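Long-range contacts in thioesterase (Streptomyces coelicolor, PDB 3QMW), which probably hydrolyses thioester bonds, as a type of alpha/beta hydrolase working in the prodiginine biosynthetic pathway: residues P202-S207 with L231-P236; L110-A115 with H194-L199; G41-F46 with P61-G66. One frame throughout, in Å; residues are numbered along the deposited sequence.

The three contacts lie around the parallel sheet of an alpha/beta hydrolase fold. Contact 1 pairs two neighbouring strands at one end of that sheet, and contact 3 joins loops that follow strands 31-36 and 57-61, on the opposite side of the chain's centre; their centres are about 22 Å apart. Contact 2 joins helix 106-120 to the loop leading into contact 1, about 18 Å away centre to centre. It also touches contact 3, where L110 CD2 meets L64 CD1 at 4.2 Å. The probable active site has S105, H239 and D211 in triad geometry: the side chains of S207 (contact 1) and F46 (contact 3) lie near, without touching, the triad and the probable nucleophile elbow respectively.

Contact 1 (P202-S207 with L231-P236); sequences PTTAFS and LRRHLP
The carbonyl oxygen of L231 is gripped by neighbouring groups of the strand beside it: A205 N donates a nearly straight hydrogen bond to L231 O at 3.0 Å, and the CA-H of T204 adds a contact with T204 CA 3.3 Å from L231 O. The pattern recurs two residues on, where R233 O receives S207 N at 3.3 Å and the CA-H of F206. L231 N to T203 O and L235 N to S207 O complete the parallel pairing, the last donor standing above the carbonyl plane of S207. The strand axes are 23° apart.

T204, F206, L231 and R233 share one face. There the methyl CG2 of T204 lies alongside L231 CB, 4.0 Å off, while the CD1 corner of the F206 ring touches both R233 CB at 3.7 Å and L235 CD1 at 3.6 Å. With its CG anti to the carbonyl carbon (chi1 -59°), the phenyl group lies beside L235, similarly directed. R233 bends at chi2, and L231 CD1 lies above one face of its guanidinium group, offset toward the rim. On the other face of the sheet S207 OG meets the edge of the H234 ring at ND1, a pair modelled too close for its details to be trusted.

R232 extends along this second face to a salt bridge with E220 of helix 216-220, whereas T204 OG1 bonds to H128 and E258. The pair closes a beta-alpha-beta unit: helix 216-220 packs on A205 and S207, helix 246-258 packs on F206 and L235, and strand 129-132 pairs with 203-207 on the side away from 231-235.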
loop_
_atom_site.group_PDB
_atom_site.type_symbol
_atom_site.label_atom_id
_atom_site.label_comp_id
_atom_site.label_asym_id
_atom_site.label_seq_id
_atom_site.Cartn_x
_atom_site.Cartn_y
_atom_site.Cartn_z
ATOM N N PRO D 202 -6.283 19.225 1.288
ATOM C CA PRO D 202 -5.368 18.601 2.231
ATOM C C PRO D 202 -4.089 18.112 1.561
ATOM O O PRO D 202 -4.118 17.628 0.432
ATOM C CB PRO D 202 -6.186 17.435 2.784
ATOM C CG PRO D 202 -7.085 17.060 1.685
ATOM C CD PRO D 202 -7.388 18.321 0.924
ATOM N N THR D 203 -2.985 18.231 2.285
ATOM C CA THR D 203 -1.661 18.041 1.728
ATOM C C THR D 203 -0.884 17.010 2.524
ATOM O O THR D 203 -0.910 17.026 3.749
ATOM C CB THR D 203 -0.899 19.387 1.731
ATOM O OG1 THR D 203 -1.453 20.233 0.723
ATOM C CG2 THR D 203 0.594 19.203 1.469
ATOM N N THR D 204 -0.195 16.116 1.820
ATOM C CA THR D 204 0.687 15.151 2.454
ATOM C C THR D 204 2.078 15.238 1.829
ATOM O O THR D 204 2.214 15.187 0.610
ATOM C CB THR D 204 0.155 13.729 2.306
ATOM O OG1 THR D 204 -1.271 13.726 2.458
ATOM C CG2 THR D 204 0.809 12.812 3.343
ATOM N N ALA D 205 3.102 15.371 2.670
ATOM C CA ALA D 205 4.464 15.561 2.201
ATOM C C ALA D 205 5.393 14.475 2.731
ATOM O O ALA D 205 5.346 14.131 3.908
ATOM C CB ALA D 205 4.975 16.934 2.604
ATOM N N PHE D 206 6.250 13.960 1.853
ATOM C CA PHE D 206 7.149 12.885 2.204
ATOM C C PHE D 206 8.576 13.365 2.238
ATOM O O PHE D 206 9.078 13.913 1.262
ATOM C CB PHE D 206 7.031 11.749 1.205
ATOM C CG PHE D 206 5.664 11.172 1.121
ATOM C CD1 PHE D 206 5.326 10.047 1.867
ATOM C CD2 PHE D 206 4.706 11.750 0.308
ATOM C CE1 PHE D 206 4.044 9.500 1.791
ATOM C CE2 PHE D 206 3.420 11.213 0.234
ATOM C CZ PHE D 206 3.092 10.088 0.976
ATOM N N SER D 207 9.225 13.151 3.373
ATOM C CA SER D 207 10.643 13.399 3.513
ATOM C C SER D 207 11.350 12.066 3.406
ATOM O O SER D 207 10.706 11.020 3.413
ATOM C CB SER D 207 10.937 14.069 4.852
ATOM O OG SER D 207 10.213 13.450 5.905
ATOM N N LEU D 231 -0.213 16.253 6.791
ATOM C CA LEU D 231 0.571 15.171 7.360
ATOM C C LEU D 231 1.932 15.125 6.695
ATOM O O LEU D 231 2.030 15.171 5.470
ATOM C CB LEU D 231 -0.120 13.832 7.122
ATOM C CG LEU D 231 -1.376 13.539 7.941
ATOM C CD1 LEU D 231 -2.135 12.371 7.320
ATOM C CD2 LEU D 231 -1.029 13.261 9.403
ATOM N N ARG D 232 2.982 15.031 7.499
ATOM C CA ARG D 232 4.294 14.733 6.971
ATOM C C ARG D 232 4.658 13.308 7.348
ATOM O O ARG D 232 5.012 13.036 8.499
ATOM C CB ARG D 232 5.350 15.708 7.494
ATOM C CG ARG D 232 6.741 15.422 6.944
ATOM C CD ARG D 232 7.698 16.557 7.210
ATOM N NE ARG D 232 7.756 16.895 8.631
ATOM C CZ ARG D 232 8.407 16.196 9.561
ATOM N NH1 ARG D 232 9.082 15.097 9.243
ATOM N NH2 ARG D 232 8.382 16.607 10.824
ATOM N N ARG D 233 4.556 12.402 6.380
ATOM C CA ARG D 233 5.128 11.071 6.526
ATOM C C ARG D 233 6.621 11.209 6.335
ATOM O O ARG D 233 7.079 12.099 5.628
ATOM C CB ARG D 233 4.563 10.096 5.502
ATOM C CG ARG D 233 3.047 10.048 5.441
ATOM C CD ARG D 233 2.429 9.793 6.798
ATOM N NE ARG D 233 1.007 9.474 6.673
ATOM C CZ ARG D 233 0.198 9.191 7.693
ATOM N NH1 ARG D 233 0.658 9.188 8.938
ATOM N NH2 ARG D 233 -1.080 8.916 7.463
ATOM N N HIS D 234 7.377 10.338 6.986
ATOM C CA HIS D 234 8.829 10.373 6.910
ATOM C C HIS D 234 9.330 8.987 6.537
ATOM O O HIS D 234 9.161 8.035 7.298
ATOM C CB HIS D 234 9.433 10.812 8.240
ATOM C CG HIS D 234 10.911 11.025 8.182
ATOM N ND1 HIS D 234 11.485 12.031 7.438
ATOM C CD2 HIS D 234 11.931 10.366 8.777
ATOM C CE1 HIS D 234 12.797 11.983 7.576
ATOM N NE2 HIS D 234 13.094 10.984 8.387
ATOM N N LEU D 235 9.943 8.894 5.361
ATOM C CA LEU D 235 10.392 7.637 4.804
ATOM C C LEU D 235 11.903 7.515 4.926
ATOM O O LEU D 235 12.588 8.501 5.167
ATOM C CB LEU D 235 9.969 7.563 3.340
ATOM C CG LEU D 235 8.483 7.293 3.168
ATOM C CD1 LEU D 235 8.035 7.633 1.778
ATOM C CD2 LEU D 235 8.225 5.838 3.482
ATOM N N PRO D 236 12.430 6.294 4.781
ATOM C CA PRO D 236 13.874 6.114 4.769
ATOM C C PRO D 236 14.400 6.106 3.342
ATOM O O PRO D 236 13.682 5.741 2.407
ATOM C CB PRO D 236 14.045 4.739 5.405
ATOM C CG PRO D 236 12.831 3.973 4.921
ATOM C CD PRO D 236 11.720 5.001 4.729
#

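Contact 2 (L110-A115 with H194-L199); sequences LAYEVA and HPRPPL
R196 turns sharply at chi3 (79°) and E113 folds at chi2 (-75°), and these two bends carry guanidinium and carboxylate to each other although the E113 side chain starts out away from the loop. They form a salt bridge, E113 OE2 to R196 NH2 at 3.3 Å, with NH1 of the same arginine equally near that oxygen. The two flat groups stand almost perpendicular, 83° apart, so a single carboxylate oxygen approaches obliquely instead of the pair lying flat in a two-pronged arrangement. E113 is buried, and the same OE2 takes a hydrogen bond with Y191 OH; together these partners probably stabilise its negative charge. At the other side of the guanidinium group, R196 NE reaches back to H194 O at 3.0 Å in a weak, bent bond that ties the arginine to its own loop.

Y112 and R196 run antiparallel, the tyrosine outward and the arginine back, with Y112 OH coming 3.7 Å from R196 CD while hydrogen-bonding to W193 NE1. Further down the ring, L199 meets the tyrosine from the edge: the methyl CD1 of L199 lies in the ring plane, 3.7 Å from Y112 CD1. That methyl also reaches A115 CB at 4.1 Å, three residues on from Y112 along the helix, so one leucine methyl touches both the tyrosine ring edge and the helix alanine.

Helix 106-120, which follows the probable nucleophile elbow, is thereby joined to the loop between helix 178-189 and strand 203-208. R119 of the helix adds a hydrogen bond to P198 O, and helix 79-91 packs on E113 and V114.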
loop_
_atom_site.group_PDB
_atom_site.type_symbol
_atom_site.label_atom_id
_atom_site.label_comp_id
_atom_site.label_asym_id
_atom_site.label_seq_id
_atom_site.Cartn_x
_atom_site.Cartn_y
_atom_site.Cartn_z
ATOM N N LEU D 110 6.014 21.648 -9.267
ATOM C CA LEU D 110 5.129 21.752 -10.432
ATOM C C LEU D 110 3.691 21.420 -10.073
ATOM O O LEU D 110 2.777 22.075 -10.562
ATOM C CB LEU D 110 5.621 20.857 -11.574
ATOM C CG LEU D 110 4.668 20.553 -12.744
ATOM C CD1 LEU D 110 3.891 21.769 -13.247
ATOM C CD2 LEU D 110 5.467 19.940 -13.870
ATOM N N ALA D 111 3.505 20.410 -9.223
ATOM C CA ALA D 111 2.176 20.014 -8.741
ATOM C C ALA D 111 1.444 21.178 -8.059
ATOM O O ALA D 111 0.298 21.506 -8.398
ATOM C CB ALA D 111 2.309 18.855 -7.770
ATOM N N TYR D 112 2.133 21.793 -7.101
ATOM C CA TYR D 112 1.629 22.947 -6.359
ATOM C C TYR D 112 1.204 24.078 -7.302
ATOM O O TYR D 112 0.079 24.579 -7.223
ATOM C CB TYR D 112 2.713 23.403 -5.369
ATOM C CG TYR D 112 2.503 24.750 -4.718
ATOM C CD1 TYR D 112 1.328 25.047 -4.031
ATOM C CD2 TYR D 112 3.503 25.722 -4.760
ATOM C CE1 TYR D 112 1.146 26.289 -3.419
ATOM C CE2 TYR D 112 3.331 26.953 -4.158
ATOM C CZ TYR D 112 2.155 27.231 -3.488
ATOM O OH TYR D 112 1.993 28.459 -2.900
ATOM N N GLU D 113 2.098 24.449 -8.214
ATOM C CA GLU D 113 1.816 25.506 -9.182
ATOM C C GLU D 113 0.605 25.228 -10.064
ATOM O O GLU D 113 -0.208 26.119 -10.270
ATOM C CB GLU D 113 3.036 25.771 -10.042
ATOM C CG GLU D 113 4.137 26.488 -9.286
ATOM C CD GLU D 113 3.841 27.956 -9.065
ATOM O OE1 GLU D 113 3.312 28.620 -9.992
ATOM O OE2 GLU D 113 4.151 28.449 -7.959
ATOM N N VAL D 114 0.475 24.015 -10.582
ATOM C CA VAL D 114 -0.735 23.647 -11.330
ATOM C C VAL D 114 -1.995 23.702 -10.443
ATOM O O VAL D 114 -3.091 24.022 -10.924
ATOM C CB VAL D 114 -0.626 22.232 -11.961
ATOM C CG1 VAL D 114 -2.006 21.729 -12.411
ATOM C CG2 VAL D 114 0.371 22.234 -13.123
ATOM N N ALA D 115 -1.837 23.378 -9.156
ATOM C CA ALA D 115 -2.947 23.442 -8.203
ATOM C C ALA D 115 -3.476 24.868 -8.121
ATOM O O ALA D 115 -4.661 25.123 -8.345
ATOM C CB ALA D 115 -2.500 22.962 -6.834
ATOM N N HIS D 194 6.245 33.959 -5.734
ATOM C CA HIS D 194 5.238 35.024 -5.668
ATOM C C HIS D 194 4.310 34.756 -4.489
ATOM O O HIS D 194 3.545 33.791 -4.526
ATOM C CB HIS D 194 4.366 35.040 -6.947
ATOM C CG HIS D 194 4.977 35.768 -8.108
ATOM N ND1 HIS D 194 5.675 35.123 -9.109
ATOM C CD2 HIS D 194 4.966 37.081 -8.446
ATOM C CE1 HIS D 194 6.079 36.008 -10.005
ATOM N NE2 HIS D 194 5.664 37.204 -9.624
ATOM N N PRO D 195 4.359 35.600 -3.440
ATOM C CA PRO D 195 3.434 35.370 -2.330
ATOM C C PRO D 195 1.972 35.313 -2.769
ATOM O O PRO D 195 1.534 36.085 -3.632
ATOM C CB PRO D 195 3.691 36.561 -1.402
ATOM C CG PRO D 195 5.123 36.910 -1.662
ATOM C CD PRO D 195 5.287 36.712 -3.150
ATOM N N ARG D 196 1.249 34.374 -2.170
ATOM C CA ARG D 196 -0.131 34.103 -2.525
ATOM C C ARG D 196 -0.782 33.387 -1.337
ATOM O O ARG D 196 -0.074 32.959 -0.415
ATOM C CB ARG D 196 -0.177 33.264 -3.812
ATOM C CG ARG D 196 0.048 31.768 -3.610
ATOM C CD ARG D 196 0.465 31.101 -4.906
ATOM N NE ARG D 196 1.874 31.341 -5.184
ATOM C CZ ARG D 196 2.462 31.128 -6.356
ATOM N NH1 ARG D 196 1.762 30.676 -7.396
ATOM N NH2 ARG D 196 3.761 31.382 -6.492
ATOM N N PRO D 197 -2.120 33.241 -1.357
ATOM C CA PRO D 197 -2.790 32.644 -0.213
ATOM C C PRO D 197 -2.554 31.133 -0.128
ATOM O O PRO D 197 -1.974 30.549 -1.054
ATOM C CB PRO D 197 -4.267 32.956 -0.472
ATOM C CG PRO D 197 -4.387 33.190 -1.942
ATOM C CD PRO D 197 -3.020 33.367 -2.518
ATOM N N PRO D 198 -2.991 30.500 0.979
ATOM C CA PRO D 198 -2.870 29.047 1.121
ATOM C C PRO D 198 -3.995 28.282 0.427
ATOM O O PRO D 198 -5.064 28.829 0.182
ATOM C CB PRO D 198 -2.922 28.839 2.640
ATOM C CG PRO D 198 -3.770 29.958 3.140
ATOM C CD PRO D 198 -3.542 31.125 2.199
ATOM N N LEU D 199 -3.730 27.018 0.116
ATOM C CA LEU D 199 -4.704 26.137 -0.529
ATOM C C LEU D 199 -5.660 25.495 0.487
ATOM O O LEU D 199 -5.277 25.223 1.629
ATOM C CB LEU D 199 -3.964 25.044 -1.299
ATOM C CG LEU D 199 -3.336 25.486 -2.624
ATOM C CD1 LEU D 199 -2.231 24.517 -3.050
ATOM C CD2 LEU D 199 -4.405 25.621 -3.723
#

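Contact 3 (G41-F46 with P61-G66); sequences GTVSAF and PVQLPG
V43 and Q63 cross at about a right angle, the valine laying its two methyls against different parts of the glutamine. CG2 of V43 meets the amide end, 3.4 Å from Q63 NE2, whereas CG1 of V43 presses on the backbone near Q63 N at 3.5 Å. The Q63 chain leaves its backbone with CG opposite N, then bends at chi2 (88°), which swings the carboxamide back onto the 41-46 loop. There Q63 OE1 accepts V43 N at 2.9 Å, a bent bond (138° at the hydrogen) whose donor is tilted 35° from the plane of the amide carbonyl. T42 runs alongside in the direction of Q63, with T42 CB 3.3 Å from Q63 OE1. The amide oxygen thus sits against the T42-V43 backbone. Replacing Q63 by alanine is likely to leave the V43 N-H without this acceptor and open a gap beside CG2 of V43.

P61 supplies the apolar half. Its CB touches both V43 and F46, 3.8 Å from V43 CG1 and 3.7 Å from F46 CD2, while the F46 and P61 rings pass each other head to tail. T42 OG1 holds the start of the short 3-10 turn through S44 OG, at 2.8 Å.

The contact joins the loop after strand 31-36 to the chain leaving strand 57-61, one of the two outermost strands within this chain. F46 also packs on C35 of strand 31-36 and meets W49, at the start of helix 49-53, edge to face; P13 of the second subunit packs on both V43 and Q63, bringing that subunit up against both loops.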
loop_
_atom_site.group_PDB
_atom_site.type_symbol
_atom_site.label_atom_id
_atom_site.label_comp_id
_atom_site.label_asym_id
_atom_site.label_seq_id
_atom_site.Cartn_x
_atom_site.Cartn_y
_atom_site.Cartn_z
ATOM N N GLY D 41 13.025 13.539 -15.694
ATOM C CA GLY D 41 12.306 12.290 -15.589
ATOM C C GLY D 41 11.260 12.166 -16.657
ATOM O O GLY D 41 10.997 13.096 -17.403
ATOM N N THR D 42 10.662 10.993 -16.716
ATOM C CA THR D 42 9.650 10.678 -17.706
ATOM C C THR D 42 8.531 9.938 -16.983
ATOM O O THR D 42 8.578 9.798 -15.769
ATOM C CB THR D 42 10.257 9.824 -18.834
ATOM O OG1 THR D 42 10.541 8.498 -18.362
ATOM C CG2 THR D 42 11.552 10.465 -19.331
ATOM N N VAL D 43 7.536 9.475 -17.725
ATOM C CA VAL D 43 6.421 8.736 -17.152
ATOM C C VAL D 43 6.788 7.321 -16.655
ATOM O O VAL D 43 6.027 6.702 -15.929
ATOM C CB VAL D 43 5.275 8.607 -18.170
ATOM C CG1 VAL D 43 4.610 9.949 -18.384
ATOM C CG2 VAL D 43 5.777 8.018 -19.482
ATOM N N SER D 44 7.939 6.800 -17.061
ATOM C CA SER D 44 8.387 5.485 -16.606
ATOM C C SER D 44 8.658 5.438 -15.083
ATOM O O SER D 44 8.560 4.375 -14.467
ATOM C CB SER D 44 9.631 5.049 -17.398
ATOM O OG SER D 44 10.678 5.982 -17.239
ATOM N N ALA D 45 8.977 6.577 -14.467
ATOM C CA ALA D 45 9.131 6.638 -13.002
ATOM C C ALA D 45 7.886 6.113 -12.249
ATOM O O ALA D 45 7.976 5.715 -11.084
ATOM C CB ALA D 45 9.451 8.055 -12.562
ATOM N N PHE D 46 6.738 6.136 -12.919
ATOM C CA PHE D 46 5.490 5.625 -12.371
ATOM C C PHE D 46 5.064 4.340 -13.051
ATOM O O PHE D 46 3.869 4.098 -13.230
ATOM C CB PHE D 46 4.381 6.650 -12.562
ATOM C CG PHE D 46 4.714 7.992 -12.026
ATOM C CD1 PHE D 46 4.843 8.176 -10.661
ATOM C CD2 PHE D 46 4.897 9.065 -12.873
ATOM C CE1 PHE D 46 5.152 9.402 -10.141
ATOM C CE2 PHE D 46 5.203 10.295 -12.372
ATOM C CZ PHE D 46 5.334 10.473 -10.996
ATOM N N PRO D 61 -0.027 9.438 -15.437
ATOM C CA PRO D 61 1.222 10.186 -15.404
ATOM C C PRO D 61 1.302 11.214 -16.536
ATOM O O PRO D 61 0.711 11.026 -17.615
ATOM C CB PRO D 61 2.286 9.099 -15.563
ATOM C CG PRO D 61 1.565 7.809 -15.357
ATOM C CD PRO D 61 0.205 8.049 -15.859
ATOM N N VAL D 62 2.008 12.305 -16.274
ATOM C CA VAL D 62 2.097 13.379 -17.237
ATOM C C VAL D 62 3.485 13.378 -17.868
ATOM O O VAL D 62 4.504 13.503 -17.172
ATOM C CB VAL D 62 1.803 14.726 -16.588
ATOM C CG1 VAL D 62 1.453 15.761 -17.670
ATOM C CG2 VAL D 62 0.664 14.587 -15.574
ATOM N N GLN D 63 3.517 13.192 -19.186
ATOM C CA GLN D 63 4.761 13.274 -19.955
ATOM C C GLN D 63 4.951 14.702 -20.474
ATOM O O GLN D 63 4.202 15.167 -21.339
ATOM C CB GLN D 63 4.748 12.295 -21.125
ATOM C CG GLN D 63 6.099 12.149 -21.783
ATOM C CD GLN D 63 6.963 11.078 -21.139
ATOM O OE1 GLN D 63 7.486 11.251 -20.021
ATOM N NE2 GLN D 63 7.151 9.973 -21.860
ATOM N N LEU D 64 5.946 15.389 -19.926
ATOM C CA LEU D 64 6.262 16.741 -20.354
ATOM C C LEU D 64 6.836 16.711 -21.760
ATOM O O LEU D 64 7.258 15.651 -22.232
ATOM C CB LEU D 64 7.251 17.397 -19.385
ATOM C CG LEU D 64 6.760 17.626 -17.952
ATOM C CD1 LEU D 64 7.431 18.830 -17.378
ATOM C CD2 LEU D 64 5.254 17.794 -17.849
ATOM N N PRO D 65 6.842 17.867 -22.450
ATOM C CA PRO D 65 7.415 17.858 -23.789
ATOM C C PRO D 65 8.930 17.852 -23.712
ATOM O O PRO D 65 9.497 18.512 -22.846
ATOM C CB PRO D 65 6.904 19.158 -24.398
ATOM C CG PRO D 65 6.768 20.070 -23.236
ATOM C CD PRO D 65 6.402 19.213 -22.052
ATOM N N GLY D 66 9.559 17.100 -24.614
ATOM C CA GLY D 66 11.018 16.984 -24.680
ATOM C C GLY D 66 11.542 15.604 -24.321
ATOM O O GLY D 66 12.737 15.438 -24.079
#